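Local coordinates for protein N-acetylgalactosaminyltransferase 7 (Homo sapiens, PDB 6IWR) that combines a GT-A-type glycosyltransferase domain with a ricin-type beta-trefoil lectin domain in a single chain, at residues A[101-104]-A[105-109]; A[115-118]-A[119-122]; A[272-276]-A[277-281]; A[158-161]-A[162-166]. All blocks are in the same frame, centred on the assembly; numbering follows the deposited sequence.

All four contacts are local, each folding a short continuous piece of chain back on itself, and they follow in series without nesting or crossing. From the N terminus, contact 1 forms the first turns of helix 103-113. Contact 2 winds helix 117-122, which packs on it through Ile106 and Val118. Contact 4, next along the chain, starts helix 160-173 of the GT-A domain, and contact 3 closes the hairpin between strands 264-274 and 280-281. Contact 2 is the hub, touching all three others: Ser109 OG of contact 1 meets Met117 N, Gly275 O of contact 3 meets Asn116 N, and Arg165 of contact 4 reaches Ser120. Contacts 1 and 3 also touch the second subunit.

Contact 1 of 4, residues A[101-104]-A[105-109]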
ATOM      1  N   GLU A 101      18.387  17.514  -5.129  1.00 37.26           N
ATOM      2  CA  GLU A 101      19.431  17.731  -4.141  1.00 33.43           C
ATOM      3  C   GLU A 101      18.865  17.718  -2.735  1.00 39.08           C
ATOM      4  O   GLU A 101      19.618  17.559  -1.774  1.00 41.26           O
ATOM      5  CB  GLU A 101      20.151  19.049  -4.380  1.00 27.90           C
ATOM      6  CG  GLU A 101      19.282  20.240  -4.164  1.00 31.77           C
ATOM      7  CD  GLU A 101      18.777  20.810  -5.465  1.00 41.01           C
ATOM      8  OE1 GLU A 101      18.845  22.046  -5.595  1.00 37.87           O
ATOM      9  OE2 GLU A 101      18.324  20.037  -6.355  1.00 35.37           O
ATOM     10  N   PHE A 102      17.557  17.887  -2.594  1.00 36.83           N
ATOM     11  CA  PHE A 102      16.917  17.882  -1.293  1.00 39.04           C
ATOM     12  C   PHE A 102      16.281  16.546  -0.943  1.00 42.61           C
ATOM     13  O   PHE A 102      15.761  16.408   0.168  1.00 39.92           O
ATOM     14  CB  PHE A 102      15.831  18.965  -1.230  1.00 34.62           C
ATOM     15  CG  PHE A 102      16.362  20.368  -1.197  1.00 37.83           C
ATOM     16  CD1 PHE A 102      16.786  20.926  -0.007  1.00 30.50           C
ATOM     17  CD2 PHE A 102      16.429  21.138  -2.355  1.00 35.88           C
ATOM     18  CE1 PHE A 102      17.257  22.212   0.036  1.00 32.16           C
ATOM     19  CE2 PHE A 102      16.901  22.432  -2.307  1.00 33.60           C
ATOM     20  CZ  PHE A 102      17.313  22.968  -1.109  1.00 35.20           C
ATOM     21  N   LYS A 103      16.290  15.568  -1.856  1.00 39.05           N
ATOM     22  CA  LYS A 103      15.376  14.442  -1.693  1.00 42.16           C
ATOM     23  C   LYS A 103      15.713  13.601  -0.469  1.00 41.33           C
ATOM     24  O   LYS A 103      14.811  13.058   0.168  1.00 39.16           O
ATOM     25  CB  LYS A 103      15.348  13.572  -2.950  1.00 41.00           C
ATOM     26  CG  LYS A 103      16.124  12.304  -2.800  1.00 50.91           C
ATOM     27  CD  LYS A 103      15.661  11.219  -3.765  1.00 66.15           C
ATOM     28  CE  LYS A 103      16.415   9.888  -3.484  1.00 69.14           C
ATOM     29  NZ  LYS A 103      16.337   8.861  -4.580  1.00 61.03           N
ATOM     30  N   GLN A 104      16.987  13.465  -0.116  1.00 43.73           N
ATOM     31  CA  GLN A 104      17.294  12.693   1.080  1.00 39.44           C
ATOM     32  C   GLN A 104      16.724  13.380   2.319  1.00 39.81           C
ATOM     33  O   GLN A 104      16.099  12.736   3.169  1.00 43.20           O
ATOM     34  CB  GLN A 104      18.808  12.474   1.187  1.00 45.36           C
ATOM     35  CG  GLN A 104      19.287  10.999   1.114  1.00 60.16           C
ATOM     36  CD  GLN A 104      18.595  10.150   0.012  1.00 75.65           C
ATOM     37  OE1 GLN A 104      18.877  10.296  -1.187  1.00 78.42           O
ATOM     38  NE2 GLN A 104      17.694   9.255   0.430  1.00 62.63           N
ATOM     39  N   ALA A 105      16.863  14.705   2.402  1.00 37.87           N
ATOM     40  CA  ALA A 105      16.367  15.450   3.558  1.00 36.09           C
ATOM     41  C   ALA A 105      14.843  15.508   3.595  1.00 37.91           C
ATOM     42  O   ALA A 105      14.250  15.616   4.677  1.00 32.09           O
ATOM     43  CB  ALA A 105      16.940  16.869   3.554  1.00 26.38           C
ATOM     44  N   ILE A 106      14.197  15.491   2.428  1.00 37.33           N
ATOM     45  CA  ILE A 106      12.740  15.512   2.401  1.00 34.09           C
ATOM     46  C   ILE A 106      12.188  14.196   2.926  1.00 39.67           C
ATOM     47  O   ILE A 106      11.322  14.168   3.813  1.00 39.89           O
ATOM     48  CB  ILE A 106      12.218  15.787   0.984  1.00 30.97           C
ATOM     49  CG1 ILE A 106      12.509  17.217   0.563  1.00 34.95           C
ATOM     50  CG2 ILE A 106      10.732  15.477   0.921  1.00 30.67           C
ATOM     51  CD1 ILE A 106      11.968  17.532  -0.788  1.00 33.21           C
ATOM     52  N   GLN A 107      12.650  13.084   2.364  1.00 35.34           N
ATOM     53  CA  GLN A 107      12.147  11.804   2.837  1.00 38.51           C
ATOM     54  C   GLN A 107      12.359  11.659   4.339  1.00 38.99           C
ATOM     55  O   GLN A 107      11.462  11.211   5.069  1.00 38.55           O
ATOM     56  CB  GLN A 107      12.805  10.677   2.057  1.00 38.44           C
ATOM     57  CG  GLN A 107      12.132  10.460   0.711  1.00 47.85           C
ATOM     58  CD  GLN A 107      13.114   9.983  -0.329  1.00 57.42           C
ATOM     59  OE1 GLN A 107      14.172   9.450   0.013  1.00 51.03           O
ATOM     60  NE2 GLN A 107      12.785  10.190  -1.608  1.00 63.75           N
ATOM     61  N   ALA A 108      13.522  12.076   4.829  1.00 39.99           N
ATOM     62  CA  ALA A 108      13.769  11.994   6.259  1.00 33.54           C
ATOM     63  C   ALA A 108      12.679  12.719   7.040  1.00 37.66           C
ATOM     64  O   ALA A 108      12.156  12.191   8.029  1.00 39.41           O
ATOM     65  CB  ALA A 108      15.156  12.555   6.581  1.00 29.38           C
ATOM     66  N   SER A 109      12.294  13.927   6.595  1.00 37.01           N
ATOM     67  CA  SER A 109      11.317  14.689   7.371  1.00 31.71           C
ATOM     68  C   SER A 109       9.917  14.107   7.228  1.00 32.60           C
ATOM     69  O   SER A 109       9.125  14.180   8.175  1.00 36.54           O
ATOM     70  CB  SER A 109      11.350  16.177   6.991  1.00 32.68           C
ATOM     71  OG  SER A 109      10.598  16.494   5.831  1.00 33.52           O
TER
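Phe102 and Ile106 meet across the first turn of the alpha-helix 103-113, where Phe102 O accepts the N-H of Ile106 at 2.9 Å. The Ile106 side chain lies over the same carbonyl. Its CG1 is anti to its own carbonyl carbon (chi1 -70°), which directs the chain back along the turn until CD1 comes within 4.1 Å of Phe102 CB, an apolar touch in which the phenyl ring takes no part. The next two rungs repeat the i to i+4 pattern: Gln107 N binds Lys103 O at 3.1 Å, and Ala108 N binds Gln104 O.

On another side of the helix, the aliphatic part of Lys103 passes Gln107, with CD 3.7 Å from NE2. The amides of Gln104 and Gln107 are close as well, their planes turned 73° apart. Lys103 and Gln104 pack on Val396 and Pro393 of the second subunit, respectively, whereas Phe102 and Ile106 rest on helix 117-122 of their own chain. One turn on, the hydroxyl of Ser109 bends back along its helix, and OG donates to Ile106 O at 3.2 Å.

Contact 2 of 4, residues A[115-118]-A[119-122]; sequences FNMV and ASDM
Asn116 and Ser120 join where the chain passes from an inverse gamma turn centred on Asn116 into helix 117-122: Asn116 is the N-cap, and its carbonyl O takes the N-H of Ser120 at 3.1 Å. Asp121 N follows suit, donating to Met117 O at 2.8 Å. Asn116 O is gripped a second time by the hydroxyl of Tyr278, so this buried carbonyl serves both the helix and the hairpin beside it.

Among the side chains, Ala119 CB lies against that of Asn116, with the two CB atoms 4.1 Å apart. Met117 is folded over, bent at both chi2 (-65°) and chi3 (-50°), which swings its methyl CE forward along the helix to lie 3.3 Å from Asp121 OD1. That oxygen has its polar partner in the hydroxyl of Ser161. At the far end, Met122 sets CG 3.1 Å from Val118 O, with CE farther off.

Ser120 OG meets helix 160-173, where it is hydrogen-bonded to Arg165 NH1 and Ser161 OG, at modelled distances unusually short and not to be pressed, next to the apolar packing of Met117 on Thr162. Helix 103-113 covers another side through Ile106 and Ser109 against Val118. Phe115, the first residue of the turn, sets its ring edge-to-face with His243, beyond the strand 236-240.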
ATOM      1  N   PHE A 115       4.756  15.260   6.796  1.00 34.74           N
ATOM      2  CA  PHE A 115       4.784  16.358   5.847  1.00 32.50           C
ATOM      3  C   PHE A 115       6.216  16.598   5.394  1.00 36.38           C
ATOM      4  O   PHE A 115       7.181  16.236   6.070  1.00 34.19           O
ATOM      5  CB  PHE A 115       4.220  17.640   6.454  1.00 31.60           C
ATOM      6  CG  PHE A 115       2.894  17.458   7.098  1.00 33.29           C
ATOM      7  CD1 PHE A 115       1.850  16.869   6.400  1.00 37.03           C
ATOM      8  CD2 PHE A 115       2.681  17.867   8.409  1.00 35.55           C
ATOM      9  CE1 PHE A 115       0.601  16.702   6.977  1.00 32.90           C
ATOM     10  CE2 PHE A 115       1.428  17.685   9.009  1.00 38.81           C
ATOM     11  CZ  PHE A 115       0.388  17.107   8.280  1.00 34.81           C
ATOM     12  N   ASN A 116       6.337  17.179   4.211  1.00 34.00           N
ATOM     13  CA  ASN A 116       7.613  17.641   3.685  1.00 31.20           C
ATOM     14  C   ASN A 116       8.025  18.845   4.514  1.00 33.39           C
ATOM     15  O   ASN A 116       7.691  19.981   4.184  1.00 32.14           O
ATOM     16  CB  ASN A 116       7.455  18.007   2.220  1.00 30.08           C
ATOM     17  CG  ASN A 116       8.752  18.333   1.559  1.00 33.44           C
ATOM     18  OD1 ASN A 116       8.872  18.203   0.334  1.00 31.28           O
ATOM     19  ND2 ASN A 116       9.747  18.746   2.348  1.00 27.78           N
ATOM     20  N   MET A 117       8.766  18.617   5.600  1.00 29.78           N
ATOM     21  CA  MET A 117       9.105  19.749   6.453  1.00 28.80           C
ATOM     22  C   MET A 117      10.244  20.586   5.887  1.00 31.18           C
ATOM     23  O   MET A 117      10.364  21.768   6.239  1.00 32.11           O
ATOM     24  CB  MET A 117       9.457  19.294   7.856  1.00 25.31           C
ATOM     25  CG  MET A 117       8.253  18.862   8.658  1.00 36.76           C
ATOM     26  SD  MET A 117       7.053  20.167   9.035  1.00 35.16           S
ATOM     27  CE  MET A 117       8.151  21.417   9.695  1.00 34.88           C
ATOM     28  N   VAL A 118      11.101  20.015   5.030  1.00 29.35           N
ATOM     29  CA  VAL A 118      12.131  20.857   4.438  1.00 26.16           C
ATOM     30  C   VAL A 118      11.480  21.919   3.566  1.00 29.10           C
ATOM     31  O   VAL A 118      11.845  23.100   3.626  1.00 31.22           O
ATOM     32  CB  VAL A 118      13.181  20.023   3.673  1.00 29.21           C
ATOM     33  CG1 VAL A 118      13.133  18.560   4.082  1.00 30.42           C
ATOM     34  CG2 VAL A 118      13.057  20.192   2.161  1.00 31.45           C
ATOM     35  N   ALA A 119      10.450  21.535   2.805  1.00 30.16           N
ATOM     36  CA  ALA A 119       9.681  22.514   2.046  1.00 25.97           C
ATOM     37  C   ALA A 119       8.990  23.508   2.976  1.00 31.81           C
ATOM     38  O   ALA A 119       9.186  24.726   2.845  1.00 29.30           O
ATOM     39  CB  ALA A 119       8.672  21.811   1.145  1.00 23.83           C
ATOM     40  N   SER A 120       8.204  23.014   3.948  1.00 30.56           N
ATOM     41  CA  SER A 120       7.508  23.934   4.847  1.00 27.47           C
ATOM     42  C   SER A 120       8.472  24.917   5.501  1.00 32.37           C
ATOM     43  O   SER A 120       8.146  26.104   5.671  1.00 33.82           O
ATOM     44  CB  SER A 120       6.745  23.188   5.937  1.00 23.97           C
ATOM     45  OG  SER A 120       6.389  24.118   6.944  1.00 22.52           O
ATOM     46  N   ASP A 121       9.659  24.441   5.889  1.00 29.44           N
ATOM     47  CA  ASP A 121      10.593  25.299   6.607  1.00 29.70           C
ATOM     48  C   ASP A 121      11.115  26.458   5.762  1.00 27.57           C
ATOM     49  O   ASP A 121      11.624  27.424   6.332  1.00 37.40           O
ATOM     50  CB  ASP A 121      11.773  24.481   7.144  1.00 26.56           C
ATOM     51  CG  ASP A 121      11.423  23.703   8.390  1.00 31.76           C
ATOM     52  OD1 ASP A 121      10.246  23.767   8.821  1.00 34.58           O
ATOM     53  OD2 ASP A 121      12.328  23.029   8.942  1.00 33.47           O
ATOM     54  N   MET A 122      11.022  26.410   4.429  1.00 29.56           N
ATOM     55  CA  MET A 122      11.483  27.546   3.633  1.00 26.96           C
ATOM     56  C   MET A 122      10.364  28.483   3.199  1.00 29.80           C
ATOM     57  O   MET A 122      10.650  29.528   2.599  1.00 32.51           O
ATOM     58  CB  MET A 122      12.275  27.085   2.402  1.00 29.13           C
ATOM     59  CG  MET A 122      12.062  25.689   1.937  1.00 35.99           C
ATOM     60  SD  MET A 122      13.188  25.353   0.559  1.00 40.30           S
ATOM     61  CE  MET A 122      14.534  24.515   1.386  1.00 40.93           C
TER

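Contact 3 of 4, residues A[272-276]-A[277-281]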
ATOM      1  N   VAL A 272      -7.648  21.695   0.871  1.00 29.62           N
ATOM      2  CA  VAL A 272      -6.502  20.787   0.944  1.00 25.56           C
ATOM      3  C   VAL A 272      -5.206  21.553   0.705  1.00 27.53           C
ATOM      4  O   VAL A 272      -4.973  22.087  -0.393  1.00 24.68           O
ATOM      5  CB  VAL A 272      -6.613  19.642  -0.075  1.00 24.47           C
ATOM      6  CG1 VAL A 272      -5.365  18.774   0.003  1.00 23.93           C
ATOM      7  CG2 VAL A 272      -7.868  18.842   0.129  1.00 27.24           C
ATOM      8  N   ILE A 273      -4.338  21.541   1.707  1.00 25.90           N
ATOM      9  CA  ILE A 273      -2.973  22.035   1.577  1.00 26.85           C
ATOM     10  C   ILE A 273      -2.101  20.836   1.245  1.00 24.88           C
ATOM     11  O   ILE A 273      -2.042  19.867   2.009  1.00 26.10           O
ATOM     12  CB  ILE A 273      -2.483  22.707   2.875  1.00 29.43           C
ATOM     13  CG1 ILE A 273      -3.408  23.816   3.352  1.00 24.42           C
ATOM     14  CG2 ILE A 273      -1.094  23.257   2.689  1.00 27.00           C
ATOM     15  CD1 ILE A 273      -2.846  24.501   4.595  1.00 25.77           C
ATOM     16  N   ASN A 274      -1.390  20.910   0.132  1.00 27.35           N
ATOM     17  CA  ASN A 274      -0.578  19.779  -0.290  1.00 26.22           C
ATOM     18  C   ASN A 274       0.634  19.608   0.616  1.00 28.52           C
ATOM     19  O   ASN A 274       1.490  20.497   0.691  1.00 32.45           O
ATOM     20  CB  ASN A 274      -0.141  19.976  -1.728  1.00 24.74           C
ATOM     21  CG  ASN A 274       0.525  18.769  -2.270  1.00 26.36           C
ATOM     22  OD1 ASN A 274       1.525  18.309  -1.731  1.00 31.58           O
ATOM     23  ND2 ASN A 274      -0.029  18.223  -3.331  1.00 32.21           N
ATOM     24  N   GLY A 275       0.721  18.455   1.287  1.00 26.69           N
ATOM     25  CA  GLY A 275       1.775  18.208   2.269  1.00 28.03           C
ATOM     26  C   GLY A 275       3.180  18.159   1.692  1.00 29.21           C
ATOM     27  O   GLY A 275       4.167  18.142   2.441  1.00 27.42           O
ATOM     28  N   ASN A 276       3.293  18.121   0.378  1.00 30.99           N
ATOM     29  CA  ASN A 276       4.593  18.118  -0.252  1.00 30.16           C
ATOM     30  C   ASN A 276       4.975  19.481  -0.819  1.00 31.46           C
ATOM     31  O   ASN A 276       6.051  19.992  -0.514  1.00 28.97           O
ATOM     32  CB  ASN A 276       4.575  17.039  -1.329  1.00 28.96           C
ATOM     33  CG  ASN A 276       5.861  16.945  -2.053  1.00 31.02           C
ATOM     34  OD1 ASN A 276       6.942  17.034  -1.449  1.00 34.72           O
ATOM     35  ND2 ASN A 276       5.780  16.802  -3.366  1.00 25.46           N
ATOM     36  N   THR A 277       4.094  20.110  -1.600  1.00 27.04           N
ATOM     37  CA  THR A 277       4.403  21.348  -2.298  1.00 28.38           C
ATOM     38  C   THR A 277       3.658  22.572  -1.771  1.00 29.49           C
ATOM     39  O   THR A 277       4.025  23.702  -2.120  1.00 27.43           O
ATOM     40  CB  THR A 277       4.096  21.172  -3.787  1.00 31.77           C
ATOM     41  OG1 THR A 277       2.798  20.563  -3.934  1.00 28.22           O
ATOM     42  CG2 THR A 277       5.171  20.276  -4.423  1.00 27.40           C
ATOM     43  N   TYR A 278       2.610  22.374  -0.977  1.00 29.54           N
ATOM     44  CA  TYR A 278       1.949  23.369  -0.153  1.00 25.79           C
ATOM     45  C   TYR A 278       1.043  24.307  -0.923  1.00 25.79           C
ATOM     46  O   TYR A 278       0.629  25.317  -0.356  1.00 27.86           O
ATOM     47  CB  TYR A 278       2.963  24.170   0.662  1.00 24.18           C
ATOM     48  CG  TYR A 278       3.520  23.293   1.731  1.00 27.30           C
ATOM     49  CD1 TYR A 278       4.588  22.453   1.464  1.00 29.14           C
ATOM     50  CD2 TYR A 278       2.932  23.233   2.987  1.00 24.75           C
ATOM     51  CE1 TYR A 278       5.098  21.626   2.424  1.00 24.16           C
ATOM     52  CE2 TYR A 278       3.435  22.397   3.955  1.00 27.11           C
ATOM     53  CZ  TYR A 278       4.517  21.594   3.650  1.00 25.77           C
ATOM     54  OH  TYR A 278       5.017  20.757   4.593  1.00 26.23           O
ATOM     55  N   GLU A 279       0.717  24.003  -2.174  1.00 25.43           N
ATOM     56  CA  GLU A 279      -0.327  24.755  -2.855  1.00 31.85           C
ATOM     57  C   GLU A 279      -1.676  24.293  -2.330  1.00 27.07           C
ATOM     58  O   GLU A 279      -1.812  23.173  -1.837  1.00 30.08           O
ATOM     59  CB  GLU A 279      -0.242  24.574  -4.375  1.00 28.87           C
ATOM     60  CG  GLU A 279      -0.938  23.341  -4.923  1.00 25.00           C
ATOM     61  CD  GLU A 279      -0.096  22.073  -4.795  1.00 36.60           C
ATOM     62  OE1 GLU A 279       0.845  22.065  -3.964  1.00 32.28           O
ATOM     63  OE2 GLU A 279      -0.365  21.084  -5.525  1.00 36.61           O
ATOM     64  N   ILE A 280      -2.675  25.165  -2.416  1.00 29.90           N
ATOM     65  CA  ILE A 280      -3.950  24.940  -1.742  1.00 28.68           C
ATOM     66  C   ILE A 280      -5.053  24.724  -2.771  1.00 28.99           C
ATOM     67  O   ILE A 280      -5.334  25.601  -3.596  1.00 30.03           O
ATOM     68  CB  ILE A 280      -4.295  26.084  -0.776  1.00 26.26           C
ATOM     69  CG1 ILE A 280      -3.163  26.257   0.237  1.00 25.08           C
ATOM     70  CG2 ILE A 280      -5.602  25.781  -0.062  1.00 22.74           C
ATOM     71  CD1 ILE A 280      -3.438  27.332   1.252  1.00 24.15           C
ATOM     72  N   ILE A 281      -5.678  23.552  -2.696  1.00 29.49           N
ATOM     73  CA  ILE A 281      -6.681  23.034  -3.623  1.00 32.01           C
ATOM     74  C   ILE A 281      -7.970  22.787  -2.842  1.00 32.90           C
ATOM     75  O   ILE A 281      -7.911  22.329  -1.686  1.00 29.15           O
ATOM     76  CB  ILE A 281      -6.200  21.722  -4.266  1.00 39.94           C
ATOM     77  CG1 ILE A 281      -4.723  21.798  -4.688  1.00 39.14           C
ATOM     78  CG2 ILE A 281      -7.109  21.292  -5.353  1.00 44.35           C
ATOM     79  CD1 ILE A 281      -3.757  21.091  -3.642  1.00 40.17           C
TER
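Asn274 reaches across a tight hairpin to Thr277 and Glu279, and its side chain touches something at every step. CB lies 3.2 Å from Glu279 OE1. With CG anti to the backbone N (chi1 -172°), the amide leans over the turn and CG comes beside Thr277 OG1. At the tip, OD1 accepts two backbone N-H groups: Asn276 N at 2.8 Å, in the carbonyl plane, and Thr277 N at 3.1 Å, well above that plane and bound by a fairly straight N-H. The other branch, ND2, lies 3.6 Å from Glu279 OE2, the amide and carboxylate planes being only 15° from parallel. Two hydrogen bonds hold that carboxylate: OE1 accepts a very short bond from Thr277 OG1, and OE2 pairs with His573 NE2 of the second subunit.

The backbone closes behind this cluster. Asn274 N donates to Glu279 O, while Tyr278, in a left-handed backbone conformation, returns a weak bond from its N to Asn274 O. That same oxygen sits over one face of the Tyr278 ring, 3.6 Å above its plane. Arg127 NH1 is hydrogen-bonded to Tyr278 O.

Farther along, Val272 and Ile281 form an antiparallel hydrogen-bonded pair. Ile273 and Ile280 form the neighbouring non-hydrogen-bonded pair, their side chains running side by side with CG1 atoms 4.0 Å apart.

An Asx turn at Asn274 thus starts the loop of a beta hairpin, whose strand 264-274 continues into the mixed central sheet of the GT-A domain.

Contact 4 of 4, residues A[158-161]-A[162-166]; sequences EGWS and TLMRT
Trp160 and Met164 meet one turn apart at the start of helix 160-173, the helix of a beta-alpha-beta unit between strands 149-155 and 179-186. Met164 lays CG over the indole face in a CH-pi contact, 4.0 Å from the centroid of the five-membered ring and 21° off its normal. Its SD stands above the six-membered ring, 4.7 Å from that centroid, a Met-aromatic contact. The fit depends on Trp160 CG being anti to the backbone N (chi1 171°), which brings the ring alongside the next turn. Lys197 adds a cation-pi contact to the same indole.

Glu158 and Thr162 cross at about a right angle. The Thr162 hydroxyl lies within hydrogen-bonding reach of both Glu158 OE2, at 3.1 Å, and the carbonyl O of Gly159, at 2.9 Å. Gly159 is the N-cap, and its O receives Leu163 N. The side chain of Glu158 lies about 8 Å from the bound manganese ion, and its OE2 has a weak bond to His243 ND1.

Arg165 turns one face of its guanidinium over Ser161 O, 3.9 Å above the plane and centred on it; NH2 is held by Ser124 O, and Ser120 is the group's second partner. At the end of the segment Thr162 O accepts twice from Thr166, its N at 3.2 Å and its OG1 at 2.9 Å approaching from opposite faces of the carbonyl.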
ATOM      1  N   GLU A 158       3.846  18.205  16.615  1.00 33.72           N
ATOM      2  CA  GLU A 158       3.768  18.919  15.349  1.00 29.71           C
ATOM      3  C   GLU A 158       5.107  19.554  14.983  1.00 30.21           C
ATOM      4  O   GLU A 158       5.898  19.947  15.848  1.00 29.92           O
ATOM      5  CB  GLU A 158       2.684  19.990  15.430  1.00 27.81           C
ATOM      6  CG  GLU A 158       2.348  20.645  14.111  1.00 30.10           C
ATOM      7  CD  GLU A 158       1.551  19.729  13.179  1.00 39.18           C
ATOM      8  OE1 GLU A 158       0.915  18.757  13.667  1.00 39.08           O
ATOM      9  OE2 GLU A 158       1.568  19.987  11.951  1.00 39.18           O
ATOM     10  N   GLY A 159       5.363  19.634  13.681  1.00 32.79           N
ATOM     11  CA  GLY A 159       6.534  20.355  13.216  1.00 32.60           C
ATOM     12  C   GLY A 159       6.427  21.838  13.536  1.00 32.22           C
ATOM     13  O   GLY A 159       5.354  22.439  13.455  1.00 31.83           O
ATOM     14  N   TRP A 160       7.562  22.436  13.890  1.00 28.03           N
ATOM     15  CA  TRP A 160       7.551  23.818  14.356  1.00 28.03           C
ATOM     16  C   TRP A 160       6.916  24.765  13.335  1.00 28.79           C
ATOM     17  O   TRP A 160       6.072  25.601  13.676  1.00 29.48           O
ATOM     18  CB  TRP A 160       8.978  24.249  14.671  1.00 30.78           C
ATOM     19  CG  TRP A 160       9.113  25.693  14.941  1.00 27.61           C
ATOM     20  CD1 TRP A 160       9.310  26.682  14.029  1.00 25.07           C
ATOM     21  CD2 TRP A 160       9.056  26.327  16.229  1.00 29.68           C
ATOM     22  NE1 TRP A 160       9.378  27.898  14.674  1.00 31.31           N
ATOM     23  CE2 TRP A 160       9.221  27.701  16.024  1.00 29.05           C
ATOM     24  CE3 TRP A 160       8.878  25.857  17.532  1.00 32.76           C
ATOM     25  CZ2 TRP A 160       9.205  28.617  17.076  1.00 32.32           C
ATOM     26  CZ3 TRP A 160       8.877  26.768  18.573  1.00 30.53           C
ATOM     27  CH2 TRP A 160       9.042  28.126  18.339  1.00 29.34           C
ATOM     28  N   SER A 161       7.320  24.668  12.082  1.00 27.03           N
ATOM     29  CA  SER A 161       6.885  25.671  11.130  1.00 23.79           C
ATOM     30  C   SER A 161       5.443  25.459  10.702  1.00 26.11           C
ATOM     31  O   SER A 161       4.740  26.439  10.436  1.00 29.29           O
ATOM     32  CB  SER A 161       7.827  25.692   9.922  1.00 26.40           C
ATOM     33  OG  SER A 161       7.665  24.556   9.093  1.00 29.02           O
ATOM     34  N   THR A 162       4.968  24.220  10.646  1.00 23.91           N
ATOM     35  CA  THR A 162       3.544  24.038  10.405  1.00 25.90           C
ATOM     36  C   THR A 162       2.711  24.549  11.584  1.00 26.80           C
ATOM     37  O   THR A 162       1.663  25.167  11.384  1.00 30.85           O
ATOM     38  CB  THR A 162       3.238  22.566  10.105  1.00 25.86           C
ATOM     39  OG1 THR A 162       3.906  21.729  11.055  1.00 29.00           O
ATOM     40  CG2 THR A 162       3.704  22.211   8.707  1.00 23.20           C
ATOM     41  N   LEU A 163       3.162  24.322  12.815  1.00 26.97           N
ATOM     42  CA  LEU A 163       2.408  24.783  13.977  1.00 28.19           C
ATOM     43  C   LEU A 163       2.366  26.304  14.024  1.00 31.44           C
ATOM     44  O   LEU A 163       1.300  26.902  14.237  1.00 28.02           O
ATOM     45  CB  LEU A 163       3.026  24.232  15.265  1.00 31.02           C
ATOM     46  CG  LEU A 163       2.431  24.767  16.575  1.00 30.66           C
ATOM     47  CD1 LEU A 163       0.917  24.617  16.529  1.00 26.03           C
ATOM     48  CD2 LEU A 163       3.011  24.068  17.816  1.00 24.97           C
ATOM     49  N   MET A 164       3.516  26.949  13.809  1.00 26.97           N
ATOM     50  CA  MET A 164       3.558  28.393  13.974  1.00 30.83           C
ATOM     51  C   MET A 164       2.926  29.102  12.781  1.00 30.64           C
ATOM     52  O   MET A 164       2.453  30.242  12.920  1.00 27.53           O
ATOM     53  CB  MET A 164       4.994  28.864  14.211  1.00 24.71           C
ATOM     54  CG  MET A 164       5.591  28.487  15.574  1.00 23.84           C
ATOM     55  SD  MET A 164       4.514  28.611  17.035  1.00 33.48           S
ATOM     56  CE  MET A 164       3.932  30.268  16.914  1.00 34.46           C
ATOM     57  N   ARG A 165       2.862  28.443  11.620  1.00 24.83           N
ATOM     58  CA  ARG A 165       2.183  29.070  10.490  1.00 27.02           C
ATOM     59  C   ARG A 165       0.676  29.074  10.701  1.00 26.94           C
ATOM     60  O   ARG A 165      -0.005  30.030  10.306  1.00 26.93           O
ATOM     61  CB  ARG A 165       2.556  28.383   9.177  1.00 27.30           C
ATOM     62  CG  ARG A 165       1.944  29.029   7.913  1.00 29.86           C
ATOM     63  CD  ARG A 165       2.822  28.837   6.637  1.00 26.11           C
ATOM     64  NE  ARG A 165       3.276  27.454   6.524  1.00 30.44           N
ATOM     65  CZ  ARG A 165       4.540  27.049   6.537  1.00 30.48           C
ATOM     66  NH1 ARG A 165       4.792  25.746   6.463  1.00 34.79           N
ATOM     67  NH2 ARG A 165       5.546  27.916   6.599  1.00 26.78           N
ATOM     68  N   THR A 166       0.132  28.028  11.338  1.00 26.70           N
ATOM     69  CA  THR A 166      -1.280  28.055  11.704  1.00 25.59           C
ATOM     70  C   THR A 166      -1.583  29.304  12.519  1.00 28.72           C
ATOM     71  O   THR A 166      -2.465  30.104  12.178  1.00 28.36           O
ATOM     72  CB  THR A 166      -1.646  26.827  12.533  1.00 29.73           C
ATOM     73  OG1 THR A 166      -1.115  25.639  11.938  1.00 33.26           O
ATOM     74  CG2 THR A 166      -3.162  26.714  12.671  1.00 25.74           C
TER